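PDB 4ZOY: Sqt1 from Chaetomium thermophilum, which probably serves as a dedicated chaperone in ribosome biogenesis, capturing a nascent ribosomal protein, Rpl10 in yeast, with its WD40 beta-propeller. Local coordinates for residues Ala9-His14 / Leu79-Glu84; Val31-Ser36 / Tyr48-Ser53; Leu324-Asp329 / Phe361-His366; Ala340-Ala345 / Ile352-Thr357. One frame throughout, in Å; residues are numbered along the deposited sequence.

Interaction 1 of 4, residues Ala9-His14 / Leu79-Glu84; sequences AYFDGH and LNPIFE
The Phe11 ring is met on several sides at once. Leu79 O comes to its edge near the ring plane, 3.4 Å from CD1, while the Pro81 side chain lies nearly perpendicular to that of Phe11, and Pro81 CG comes within 3.4 Å of Phe11 CE1. Over one face stands Gly13 N, 3.5 Å above the ring centre. His14 NE2 lies at the edge, in the plane of the ring. Tyr48 of the adjoining blade adds an edge-to-face contact. CG is set anti to the backbone N (chi1 172°), which carries the ring along the loop that leads into strand 83-85. With an alanine here, Pro81 CG and Leu79 O would probably lose the ring they rest against, and a gap would open beneath the Gly13 backbone. The pairing illustrates how a WD40 ring is closed: strand 9-11, from the N-terminus, forms the outer strand of the blade otherwise built from the C-terminal strands, whereas 79-84 leads into the outer strand of the next blade, where strand 83-85 pairs with strand 45-51. Leu79 N donates to Tyr10 O at 2.8 Å, almost straight at 164°, and Tyr10 O is also approached by Leu79 CB and CG. Leu79 CG also rests 4.1 Å from Ala9 CB. A water ties the loops together as well, donating to Leu79 O at 2.9 Å and to Asp12 OD1 at 3.1 Å.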
loop_
_atom_site.group_PDB
_atom_site.type_symbol
_atom_site.label_atom_id
_atom_site.label_comp_id
_atom_site.label_asym_id
_atom_site.label_seq_id
_atom_site.Cartn_x
_atom_site.Cartn_y
_atom_site.Cartn_z
ATOM N N ALA A 9 -19.965 9.905 -6.081
ATOM C CA ALA A 9 -19.663 9.634 -7.479
ATOM C C ALA A 9 -19.212 8.198 -7.601
ATOM O O ALA A 9 -18.865 7.548 -6.614
ATOM C CB ALA A 9 -18.582 10.573 -8.021
ATOM N N TYR A 10 -19.235 7.691 -8.824
ATOM C CA TYR A 10 -18.831 6.324 -9.065
ATOM C C TYR A 10 -18.279 6.171 -10.460
ATOM O O TYR A 10 -18.481 7.024 -11.331
ATOM C CB TYR A 10 -20.007 5.363 -8.861
ATOM C CG TYR A 10 -21.065 5.453 -9.938
ATOM C CD1 TYR A 10 -21.991 6.480 -9.940
ATOM C CD2 TYR A 10 -21.139 4.499 -10.941
ATOM C CE1 TYR A 10 -22.965 6.563 -10.929
ATOM C CE2 TYR A 10 -22.110 4.571 -11.924
ATOM C CZ TYR A 10 -23.017 5.608 -11.911
ATOM O OH TYR A 10 -23.982 5.684 -12.897
ATOM N N PHE A 11 -17.558 5.078 -10.665
ATOM C CA PHE A 11 -17.115 4.703 -11.995
ATOM C C PHE A 11 -17.301 3.209 -12.148
ATOM O O PHE A 11 -16.761 2.429 -11.363
ATOM C CB PHE A 11 -15.660 5.099 -12.227
ATOM C CG PHE A 11 -15.090 4.563 -13.503
ATOM C CD1 PHE A 11 -15.591 4.979 -14.728
ATOM C CD2 PHE A 11 -14.052 3.646 -13.485
ATOM C CE1 PHE A 11 -15.066 4.479 -15.910
ATOM C CE2 PHE A 11 -13.521 3.148 -14.660
ATOM C CZ PHE A 11 -14.027 3.569 -15.877
ATOM N N ASP A 12 -18.082 2.799 -13.145
ATOM C CA ASP A 12 -18.403 1.391 -13.300
ATOM C C ASP A 12 -17.818 0.782 -14.575
ATOM O O ASP A 12 -18.231 -0.307 -14.978
ATOM C CB ASP A 12 -19.924 1.196 -13.277
ATOM C CG ASP A 12 -20.600 1.803 -14.488
ATOM O OD1 ASP A 12 -20.241 2.937 -14.865
ATOM O OD2 ASP A 12 -21.476 1.133 -15.076
ATOM N N GLY A 13 -16.842 1.457 -15.182
ATOM C CA GLY A 13 -16.249 0.992 -16.428
ATOM C C GLY A 13 -15.516 -0.340 -16.398
ATOM O O GLY A 13 -15.512 -1.075 -17.383
ATOM N N HIS A 14 -14.868 -0.661 -15.283
ATOM C CA HIS A 14 -14.196 -1.955 -15.178
ATOM C C HIS A 14 -15.201 -3.092 -15.313
ATOM O O HIS A 14 -16.296 -3.024 -14.767
ATOM C CB HIS A 14 -13.451 -2.080 -13.842
ATOM C CG HIS A 14 -12.294 -1.141 -13.701
ATOM N ND1 HIS A 14 -11.030 -1.449 -14.160
ATOM C CD2 HIS A 14 -12.201 0.087 -13.139
ATOM C CE1 HIS A 14 -10.211 -0.448 -13.893
ATOM N NE2 HIS A 14 -10.896 0.496 -13.268
ATOM N N LEU A 79 -18.635 8.965 -13.353
ATOM C CA LEU A 79 -17.378 9.549 -13.823
ATOM C C LEU A 79 -16.981 9.056 -15.203
ATOM O O LEU A 79 -17.187 7.895 -15.530
ATOM C CB LEU A 79 -16.244 9.239 -12.844
ATOM C CG LEU A 79 -16.408 9.818 -11.443
ATOM C CD1 LEU A 79 -15.361 9.206 -10.516
ATOM C CD2 LEU A 79 -16.294 11.335 -11.471
ATOM N N ASN A 80 -16.388 9.941 -15.995
ATOM C CA ASN A 80 -15.868 9.559 -17.301
ATOM C C ASN A 80 -14.347 9.614 -17.322
ATOM O O ASN A 80 -13.756 10.621 -16.944
ATOM C CB ASN A 80 -16.448 10.459 -18.395
ATOM C CG ASN A 80 -17.962 10.401 -18.448
ATOM O OD1 ASN A 80 -18.541 9.372 -18.793
ATOM N ND2 ASN A 80 -18.611 11.506 -18.106
ATOM N N PRO A 81 -13.709 8.522 -17.764
ATOM C CA PRO A 81 -12.241 8.475 -17.732
ATOM C C PRO A 81 -11.588 9.503 -18.639
ATOM O O PRO A 81 -12.141 9.870 -19.680
ATOM C CB PRO A 81 -11.917 7.061 -18.218
ATOM C CG PRO A 81 -13.167 6.283 -18.040
ATOM C CD PRO A 81 -14.290 7.258 -18.235
ATOM N N ILE A 82 -10.410 9.966 -18.246
ATOM C CA ILE A 82 -9.642 10.864 -19.099
ATOM C C ILE A 82 -8.522 10.124 -19.824
ATOM O O ILE A 82 -7.862 10.686 -20.698
ATOM C CB ILE A 82 -9.055 12.035 -18.297
ATOM C CG1 ILE A 82 -7.993 11.539 -17.316
ATOM C CG2 ILE A 82 -10.163 12.797 -17.570
ATOM C CD1 ILE A 82 -7.409 12.637 -16.479
ATOM N N PHE A 83 -8.316 8.859 -19.470
ATOM C CA PHE A 83 -7.310 8.032 -20.130
ATOM C C PHE A 83 -7.617 6.565 -19.906
ATOM O O PHE A 83 -8.200 6.198 -18.887
ATOM C CB PHE A 83 -5.900 8.357 -19.620
ATOM C CG PHE A 83 -4.800 7.710 -20.419
ATOM C CD1 PHE A 83 -4.551 8.106 -21.727
ATOM C CD2 PHE A 83 -4.007 6.714 -19.863
ATOM C CE1 PHE A 83 -3.537 7.521 -22.466
ATOM C CE2 PHE A 83 -2.989 6.124 -20.595
ATOM C CZ PHE A 83 -2.755 6.528 -21.903
ATOM N N GLU A 84 -7.227 5.731 -20.866
ATOM C CA GLU A 84 -7.406 4.291 -20.756
ATOM C C GLU A 84 -6.060 3.594 -20.809
ATOM O O GLU A 84 -5.214 3.914 -21.648
ATOM C CB GLU A 84 -8.317 3.762 -21.869
ATOM C CG GLU A 84 -9.744 4.268 -21.775
ATOM C CD GLU A 84 -10.683 3.560 -22.734
ATOM O OE1 GLU A 84 -10.395 2.408 -23.116
ATOM O OE2 GLU A 84 -11.721 4.157 -23.083
HETATM O O HOH W 1 -18.985 5.762 -14.641
#

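Interaction 2 of 4, residues Val31-Ser36 / Tyr48-Ser53; sequences VATGGS and YVLDIS
Leu50 runs beside Val31 and reaches back over Thr33. Its CB lies 3.7 Å from Val31 O and its CG a little farther from the same oxygen, and with CG anti to the carbonyl carbon (chi1 -50°) the branch continues until Leu50 CD1 comes within 4.3 Å of Thr33 CG2. The backbones pair as an antiparallel hairpin. Leu50 N donates to Val31 O at 2.7 Å and Val31 N returns the bond to Leu50 O at 3.1 Å; Thr33 and Tyr48 form the next hydrogen-bonded pair. Ala32 and Val49 make the non-hydrogen-bonded pair between them and point to the other face. Leu50-Asp51 probably stands where the name-giving Trp-Asp of a WD repeat would be. There the strand ends in an Asx turn: Asp51 OD1 accepts from both Ser53 N and Ser53 OG, the hydroxyl at 2.7 Å. Thr33 OG1 and His14 NE2 are hydrogen-bonded, much as in the His-Ser/Thr link of WD40 blades. These are the two middle strands of their blade, with 18-23 on one flank and 83-85 on the other, while the Leu50 and Thr33 face packs on strands 468-473 and 478-482 of the adjoining blade.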
loop_
_atom_site.group_PDB
_atom_site.type_symbol
_atom_site.label_atom_id
_atom_site.label_comp_id
_atom_site.label_asym_id
_atom_site.label_seq_id
_atom_site.Cartn_x
_atom_site.Cartn_y
_atom_site.Cartn_z
ATOM N N VAL A 31 -6.680 10.163 -10.307
ATOM C CA VAL A 31 -6.620 8.822 -9.748
ATOM C C VAL A 31 -6.666 7.785 -10.864
ATOM O O VAL A 31 -7.464 7.909 -11.790
ATOM C CB VAL A 31 -7.782 8.587 -8.767
ATOM C CG1 VAL A 31 -7.803 7.162 -8.285
ATOM C CG2 VAL A 31 -7.689 9.551 -7.590
ATOM N N ALA A 32 -5.799 6.780 -10.777
ATOM C CA ALA A 32 -5.784 5.665 -11.713
ATOM C C ALA A 32 -6.303 4.399 -11.046
ATOM O O ALA A 32 -5.986 4.124 -9.889
ATOM C CB ALA A 32 -4.379 5.440 -12.254
ATOM N N THR A 33 -7.098 3.621 -11.779
ATOM C CA THR A 33 -7.644 2.376 -11.257
ATOM C C THR A 33 -7.358 1.252 -12.237
ATOM O O THR A 33 -7.253 1.481 -13.429
ATOM C CB THR A 33 -9.165 2.488 -10.982
ATOM O OG1 THR A 33 -9.849 2.839 -12.191
ATOM C CG2 THR A 33 -9.430 3.560 -9.938
ATOM N N GLY A 34 -7.214 0.036 -11.736
ATOM C CA GLY A 34 -6.782 -1.054 -12.587
ATOM C C GLY A 34 -7.265 -2.400 -12.088
ATOM O O GLY A 34 -7.331 -2.661 -10.885
ATOM N N GLY A 35 -7.601 -3.287 -13.018
ATOM C CA GLY A 35 -7.990 -4.614 -12.596
ATOM C C GLY A 35 -8.184 -5.615 -13.711
ATOM O O GLY A 35 -7.484 -5.586 -14.741
ATOM N N SER A 36 -9.151 -6.495 -13.475
ATOM C CA SER A 36 -9.439 -7.634 -14.340
ATOM C C SER A 36 -10.684 -7.365 -15.168
ATOM O O SER A 36 -11.634 -6.760 -14.682
ATOM C CB SER A 36 -9.620 -8.887 -13.492
ATOM O OG SER A 36 -10.179 -9.950 -14.266
ATOM N N TYR A 48 -7.835 2.676 -15.949
ATOM C CA TYR A 48 -8.396 3.964 -16.304
ATOM C C TYR A 48 -7.764 5.063 -15.474
ATOM O O TYR A 48 -7.317 4.820 -14.348
ATOM C CB TYR A 48 -9.911 3.976 -16.095
ATOM C CG TYR A 48 -10.679 3.073 -17.024
ATOM C CD1 TYR A 48 -11.013 3.497 -18.307
ATOM C CD2 TYR A 48 -11.080 1.809 -16.620
ATOM C CE1 TYR A 48 -11.724 2.671 -19.166
ATOM C CE2 TYR A 48 -11.795 0.972 -17.471
ATOM C CZ TYR A 48 -12.111 1.416 -18.740
ATOM O OH TYR A 48 -12.820 0.598 -19.592
ATOM N N VAL A 49 -7.717 6.271 -16.021
ATOM C CA VAL A 49 -7.397 7.430 -15.212
ATOM C C VAL A 49 -8.649 8.277 -15.086
ATOM O O VAL A 49 -9.334 8.540 -16.078
ATOM C CB VAL A 49 -6.251 8.266 -15.798
ATOM C CG1 VAL A 49 -5.938 9.436 -14.870
ATOM C CG2 VAL A 49 -5.022 7.393 -16.005
ATOM N N LEU A 50 -8.949 8.690 -13.862
ATOM C CA LEU A 50 -10.149 9.457 -13.572
ATOM C C LEU A 50 -9.789 10.827 -13.040
ATOM O O LEU A 50 -8.719 11.006 -12.455
ATOM C CB LEU A 50 -11.018 8.729 -12.550
ATOM C CG LEU A 50 -11.323 7.262 -12.834
ATOM C CD1 LEU A 50 -11.981 6.608 -11.643
ATOM C CD2 LEU A 50 -12.222 7.133 -14.057
ATOM N N ASP A 51 -10.687 11.788 -13.255
ATOM C CA ASP A 51 -10.601 13.110 -12.652
ATOM C C ASP A 51 -11.783 13.281 -11.707
ATOM O O ASP A 51 -12.911 13.530 -12.141
ATOM C CB ASP A 51 -10.599 14.205 -13.725
ATOM C CG ASP A 51 -10.323 15.585 -13.155
ATOM O OD1 ASP A 51 -10.477 15.777 -11.933
ATOM O OD2 ASP A 51 -9.954 16.484 -13.939
ATOM N N ILE A 52 -11.512 13.155 -10.414
ATOM C CA ILE A 52 -12.543 13.083 -9.384
ATOM C C ILE A 52 -13.114 14.483 -9.064
ATOM O O ILE A 52 -14.147 14.619 -8.407
ATOM C CB ILE A 52 -11.959 12.361 -8.115
ATOM C CG1 ILE A 52 -12.203 10.850 -8.201
ATOM C CG2 ILE A 52 -12.553 12.856 -6.804
ATOM C CD1 ILE A 52 -11.579 10.174 -9.376
ATOM N N SER A 53 -12.478 15.527 -9.582
ATOM C CA SER A 53 -12.972 16.883 -9.350
ATOM C C SER A 53 -14.347 17.086 -9.995
ATOM O O SER A 53 -15.068 18.023 -9.661
ATOM C CB SER A 53 -11.981 17.919 -9.878
ATOM O OG SER A 53 -11.954 17.925 -11.291
#

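Interaction 3 of 4, residues Leu324-Asp329 / Phe361-His366; sequences LQIQSD and FALRRH
The first torsions of Ile326 and His366 bring the two side chains together. In Ile326 (chi1 -63°) CG1 turns beside the backbone N and CG2 stands anti to it; in His366 the ring is itself anti to N (chi1 -172°), and the two side chains lie alongside, pointing opposite ways. Ile326 CG2 thus comes over one face of the imidazole, 3.7 Å from the ring centroid and 18° off the normal, a CH-pi contact displaced toward ND1. The other branch of the isoleucine ends at CD1, 4.0 Å from Leu363 CD2. Gln327 joins by its aliphatic part, with CG 3.8 Å from His366 NE2 and its amide turned steeply against the ring. The amide nitrogen is engaged elsewhere, by Ala345 O and Ser351 OG. At the far end Leu324 lies nearly perpendicular to Phe361, with Leu324 CD2 4.0 Å from Phe361 CB and 3.6 Å from Phe361 O. In WD40 propellers the outer strand of one blade leads straight into the inner strand of the next, and 324-329 belongs to such a link, between strands 320-324 and 331-336. It touches the outer strand 362-367 of the blade it enters, near the classic bulge at Arg364 and Arg365. No hydrogen bond joins the two segments; the contact is made by fitted apolar surfaces and one imidazole face, consistent with a link positioned by shape more than by directed bonds.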
loop_
_atom_site.group_PDB
_atom_site.type_symbol
_atom_site.label_atom_id
_atom_site.label_comp_id
_atom_site.label_asym_id
_atom_site.label_seq_id
_atom_site.Cartn_x
_atom_site.Cartn_y
_atom_site.Cartn_z
ATOM N N LEU A 324 4.489 -10.058 18.386
ATOM C CA LEU A 324 3.080 -9.907 18.671
ATOM C C LEU A 324 2.103 -10.868 18.057
ATOM O O LEU A 324 2.133 -11.160 16.923
ATOM C CB LEU A 324 2.585 -8.490 18.315
ATOM C CG LEU A 324 3.500 -7.328 18.659
ATOM C CD1 LEU A 324 3.122 -6.064 17.907
ATOM C CD2 LEU A 324 3.423 -7.047 20.121
ATOM N N GLN A 325 1.141 -11.259 18.869
ATOM C CA GLN A 325 0.101 -12.138 18.411
ATOM C C GLN A 325 -1.161 -12.204 19.216
ATOM O O GLN A 325 -1.390 -13.139 20.107
ATOM C CB GLN A 325 0.657 -13.564 18.231
ATOM C CG GLN A 325 -0.234 -14.554 17.501
ATOM C CD GLN A 325 0.320 -15.965 17.446
ATOM O OE1 GLN A 325 1.184 -16.345 18.191
ATOM N NE2 GLN A 325 -0.178 -16.730 16.533
ATOM N N ILE A 326 -1.867 -11.115 18.898
ATOM C CA ILE A 326 -3.145 -10.753 19.455
ATOM C C ILE A 326 -4.251 -11.120 18.529
ATOM O O ILE A 326 -5.225 -11.464 18.902
ATOM C CB ILE A 326 -3.219 -9.204 19.634
ATOM C CG1 ILE A 326 -2.185 -8.690 20.612
ATOM C CG2 ILE A 326 -4.601 -8.728 20.048
ATOM C CD1 ILE A 326 -2.279 -9.265 22.009
ATOM N N GLN A 327 -4.074 -10.970 17.271
ATOM C CA GLN A 327 -5.098 -11.354 16.316
ATOM C C GLN A 327 -4.946 -12.813 15.904
ATOM O O GLN A 327 -3.987 -13.472 16.302
ATOM C CB GLN A 327 -5.035 -10.409 15.114
ATOM C CG GLN A 327 -5.293 -8.982 15.540
ATOM C CD GLN A 327 -4.656 -7.966 14.620
ATOM O OE1 GLN A 327 -3.444 -7.787 14.632
ATOM N NE2 GLN A 327 -5.478 -7.281 13.826
ATOM N N SER A 328 -5.893 -13.329 15.123
ATOM C CA SER A 328 -5.980 -14.784 14.950
ATOM C C SER A 328 -5.721 -15.277 13.533
ATOM O O SER A 328 -5.669 -16.482 13.296
ATOM C CB SER A 328 -7.359 -15.282 15.409
ATOM O OG SER A 328 -8.387 -14.848 14.524
ATOM N N ASP A 329 -5.564 -14.361 12.585
ATOM C CA ASP A 329 -5.381 -14.754 11.199
ATOM C C ASP A 329 -4.449 -13.737 10.532
ATOM O O ASP A 329 -4.061 -12.750 11.167
ATOM C CB ASP A 329 -6.743 -14.843 10.486
ATOM C CG ASP A 329 -6.748 -15.808 9.302
ATOM O OD1 ASP A 329 -5.685 -16.132 8.736
ATOM O OD2 ASP A 329 -7.861 -16.236 8.915
ATOM N N PHE A 361 5.562 -2.041 22.395
ATOM C CA PHE A 361 4.455 -2.487 21.559
ATOM C C PHE A 361 3.358 -3.140 22.400
ATOM O O PHE A 361 2.690 -4.099 21.969
ATOM C CB PHE A 361 4.973 -3.399 20.447
ATOM C CG PHE A 361 5.784 -2.654 19.423
ATOM C CD1 PHE A 361 7.109 -2.341 19.668
ATOM C CD2 PHE A 361 5.201 -2.224 18.236
ATOM C CE1 PHE A 361 7.854 -1.612 18.739
ATOM C CE2 PHE A 361 5.930 -1.502 17.308
ATOM C CZ PHE A 361 7.258 -1.193 17.561
ATOM N N ALA A 362 3.150 -2.580 23.590
ATOM C CA ALA A 362 1.998 -2.953 24.407
ATOM C C ALA A 362 0.716 -2.734 23.622
ATOM O O ALA A 362 0.630 -1.841 22.776
ATOM C CB ALA A 362 1.956 -2.147 25.695
ATOM N N LEU A 363 -0.287 -3.548 23.905
ATOM C CA LEU A 363 -1.564 -3.420 23.223
ATOM C C LEU A 363 -2.336 -2.211 23.719
ATOM O O LEU A 363 -2.586 -2.062 24.923
ATOM C CB LEU A 363 -2.394 -4.685 23.414
ATOM C CG LEU A 363 -3.775 -4.726 22.759
ATOM C CD1 LEU A 363 -3.627 -4.637 21.250
ATOM C CD2 LEU A 363 -4.430 -6.039 23.143
ATOM N N ARG A 364 -2.678 -1.320 22.794
ATOM C CA ARG A 364 -3.479 -0.149 23.115
ATOM C C ARG A 364 -4.962 -0.464 22.961
ATOM O O ARG A 364 -5.776 -0.100 23.794
ATOM C CB ARG A 364 -3.093 1.023 22.210
ATOM C CG ARG A 364 -3.614 2.361 22.690
ATOM C CD ARG A 364 -3.334 3.457 21.664
ATOM N NE ARG A 364 -3.760 4.764 22.152
ATOM C CZ ARG A 364 -2.944 5.654 22.705
ATOM N NH1 ARG A 364 -1.649 5.390 22.830
ATOM N NH2 ARG A 364 -3.420 6.815 23.129
ATOM N N ARG A 365 -5.300 -1.140 21.878
ATOM C CA ARG A 365 -6.688 -1.466 21.605
ATOM C C ARG A 365 -6.782 -2.599 20.605
ATOM O O ARG A 365 -6.049 -2.642 19.616
ATOM C CB ARG A 365 -7.438 -0.241 21.075
ATOM C CG ARG A 365 -8.952 -0.418 21.041
ATOM C CD ARG A 365 -9.662 0.925 21.017
ATOM N NE ARG A 365 -11.069 0.801 21.383
ATOM C CZ ARG A 365 -11.856 1.832 21.673
ATOM N NH1 ARG A 365 -11.370 3.069 21.639
ATOM N NH2 ARG A 365 -13.128 1.626 21.999
ATOM N N HIS A 366 -7.697 -3.525 20.868
ATOM C CA HIS A 366 -8.017 -4.591 19.941
ATOM C C HIS A 366 -9.437 -4.345 19.453
ATOM O O HIS A 366 -10.403 -4.573 20.186
ATOM C CB HIS A 366 -7.889 -5.954 20.628
ATOM C CG HIS A 366 -8.025 -7.124 19.702
ATOM N ND1 HIS A 366 -8.105 -8.421 20.166
ATOM C CD2 HIS A 366 -8.069 -7.205 18.349
ATOM C CE1 HIS A 366 -8.211 -9.247 19.140
ATOM N NE2 HIS A 366 -8.184 -8.536 18.025
#

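Interaction 4 of 4, residues Ala340-Ala345 / Ile352-Thr357; sequences APILAA and IAVFDT
Leu343 O is gripped by the strand facing it: Phe355 N donates to it at 2.8 Å, and Val354 CA adds a CA-H...O contact. Phe355 CD2 is a further neighbour, 3.7 Å from Leu343 O. The return bond, Leu343 N to Phe355 O, completes this hydrogen-bonded pair, and Ala345 with Ala353 repeats it two residues on. The non-hydrogen-bonded pairs, Ala344 with Val354 and Ile342 with Asp356, point to the other face, where Ile342 CB reaches Val354 CG1 at 4.0 Å and Ile342 CG2 sits 3.5 Å from Asp356 OD1. Phe355-Asp356 probably takes the place of the Trp-Asp that names the repeat; the carboxylate is paired with Arg359 and Arg364. Beyond it the ladder distorts. An inverse gamma turn is centred on Pro341, and Thr357 N reaches Pro341 O at 2.9 Å from well above the carbonyl plane. Thr357 has OG1 between N and the carbonyl carbon (chi1 65°), which turns CG2 inward to 3.6 Å from Ile342 C and 4.0 Å from Leu343 CB. Were a glycine placed here, the strand end would probably lose its cover over the Ile342-Leu343 peptide and be freer to turn. Strands 331-336 and 362-367 flank this hairpin; its Leu343 and Phe355 face lies against strand 273-277 of one adjoining blade, and its Ile342 face against 376-381 of the other.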
loop_
_atom_site.group_PDB
_atom_site.type_symbol
_atom_site.label_atom_id
_atom_site.label_comp_id
_atom_site.label_asym_id
_atom_site.label_seq_id
_atom_site.Cartn_x
_atom_site.Cartn_y
_atom_site.Cartn_z
ATOM N N ALA A 340 2.058 9.828 15.741
ATOM C CA ALA A 340 1.723 9.310 17.061
ATOM C C ALA A 340 2.489 8.007 17.244
ATOM O O ALA A 340 2.814 7.341 16.263
ATOM C CB ALA A 340 0.220 9.089 17.201
ATOM N N PRO A 341 2.801 7.644 18.498
ATOM C CA PRO A 341 3.641 6.463 18.722
ATOM C C PRO A 341 2.820 5.184 18.715
ATOM O O PRO A 341 2.717 4.486 19.729
ATOM C CB PRO A 341 4.250 6.734 20.094
ATOM C CG PRO A 341 3.208 7.527 20.802
ATOM C CD PRO A 341 2.577 8.406 19.741
ATOM N N ILE A 342 2.208 4.902 17.573
ATOM C CA ILE A 342 1.370 3.715 17.460
ATOM C C ILE A 342 1.562 2.999 16.133
ATOM O O ILE A 342 1.956 3.597 15.121
ATOM C CB ILE A 342 -0.143 4.036 17.631
ATOM C CG1 ILE A 342 -0.609 5.052 16.581
ATOM C CG2 ILE A 342 -0.452 4.537 19.060
ATOM C CD1 ILE A 342 -2.101 5.369 16.667
ATOM N N LEU A 343 1.274 1.699 16.160
ATOM C CA LEU A 343 1.284 0.831 14.996
ATOM C C LEU A 343 -0.078 0.167 14.902
ATOM O O LEU A 343 -0.567 -0.367 15.902
ATOM C CB LEU A 343 2.378 -0.233 15.128
ATOM C CG LEU A 343 2.364 -1.389 14.124
ATOM C CD1 LEU A 343 2.778 -0.923 12.722
ATOM C CD2 LEU A 343 3.247 -2.551 14.610
ATOM N N ALA A 344 -0.694 0.211 13.718
ATOM C CA ALA A 344 -1.981 -0.447 13.469
ATOM C C ALA A 344 -1.817 -1.652 12.561
ATOM O O ALA A 344 -1.058 -1.619 11.589
ATOM C CB ALA A 344 -2.969 0.541 12.845
ATOM N N ALA A 345 -2.556 -2.720 12.857
ATOM C CA ALA A 345 -2.486 -3.961 12.099
ATOM C C ALA A 345 -3.890 -4.450 11.750
ATOM O O ALA A 345 -4.739 -4.567 12.634
ATOM C CB ALA A 345 -1.746 -5.024 12.897
ATOM N N ILE A 352 -8.790 -4.967 13.882
ATOM C CA ILE A 352 -7.641 -4.088 13.831
ATOM C C ILE A 352 -7.059 -4.091 15.228
ATOM O O ILE A 352 -7.801 -4.067 16.205
ATOM C CB ILE A 352 -8.025 -2.663 13.403
ATOM C CG1 ILE A 352 -8.602 -2.680 11.979
ATOM C CG2 ILE A 352 -6.827 -1.699 13.538
ATOM C CD1 ILE A 352 -9.248 -1.370 11.578
ATOM N N ALA A 353 -5.735 -4.140 15.327
ATOM C CA ALA A 353 -5.064 -4.021 16.610
ATOM C C ALA A 353 -4.103 -2.839 16.583
ATOM O O ALA A 353 -3.484 -2.550 15.561
ATOM C CB ALA A 353 -4.342 -5.314 16.953
ATOM N N VAL A 354 -4.024 -2.137 17.702
ATOM C CA VAL A 354 -3.216 -0.932 17.817
ATOM C C VAL A 354 -2.216 -1.143 18.936
ATOM O O VAL A 354 -2.597 -1.508 20.052
ATOM C CB VAL A 354 -4.085 0.304 18.098
ATOM C CG1 VAL A 354 -3.241 1.583 18.145
ATOM C CG2 VAL A 354 -5.179 0.425 17.043
ATOM N N PHE A 355 -0.941 -0.912 18.631
ATOM C CA PHE A 355 0.139 -1.126 19.601
ATOM C C PHE A 355 0.896 0.173 19.879
ATOM O O PHE A 355 1.090 0.995 18.975
ATOM C CB PHE A 355 1.110 -2.184 19.075
ATOM C CG PHE A 355 0.454 -3.483 18.721
ATOM C CD1 PHE A 355 0.278 -4.458 19.689
ATOM C CD2 PHE A 355 0.015 -3.737 17.422
ATOM C CE1 PHE A 355 -0.321 -5.665 19.380
ATOM C CE2 PHE A 355 -0.600 -4.943 17.105
ATOM C CZ PHE A 355 -0.765 -5.914 18.085
ATOM N N ASP A 356 1.347 0.340 21.119
ATOM C CA ASP A 356 2.108 1.523 21.531
ATOM C C ASP A 356 3.611 1.328 21.308
ATOM O O ASP A 356 4.273 0.580 22.030
ATOM C CB ASP A 356 1.812 1.838 22.998
ATOM C CG ASP A 356 0.552 2.684 23.185
ATOM O OD1 ASP A 356 -0.140 2.989 22.185
ATOM O OD2 ASP A 356 0.262 3.055 24.343
ATOM N N THR A 357 4.149 1.994 20.291
ATOM C CA THR A 357 5.514 1.749 19.852
ATOM C C THR A 357 6.558 2.252 20.846
ATOM O O THR A 357 7.705 1.831 20.780
ATOM C CB THR A 357 5.775 2.398 18.478
ATOM O OG1 THR A 357 5.682 3.825 18.595
ATOM C CG2 THR A 357 4.747 1.917 17.460
#

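The four contacts fall into two clusters on opposite sides of the propeller's centre, with interactions 1 and 3 about 39 Å apart between centres. In each cluster a hairpin is nested within a longer chain loop: interaction 2 inside interaction 1, interaction 4 inside interaction 3. The hairpins lie in buried mid-blade positions and rest on ladders of backbone hydrogen bonds with apolar faces. The enclosing contacts lie farther out. Interaction 1, still buried, mixes one backbone bond, a water and a phenylalanine where the propeller closes; interaction 3, partly buried, is almost wholly apolar. Neighbouring strands join each pair: Ile82 N meets Val49 O, and Arg364 N meets Val354 O.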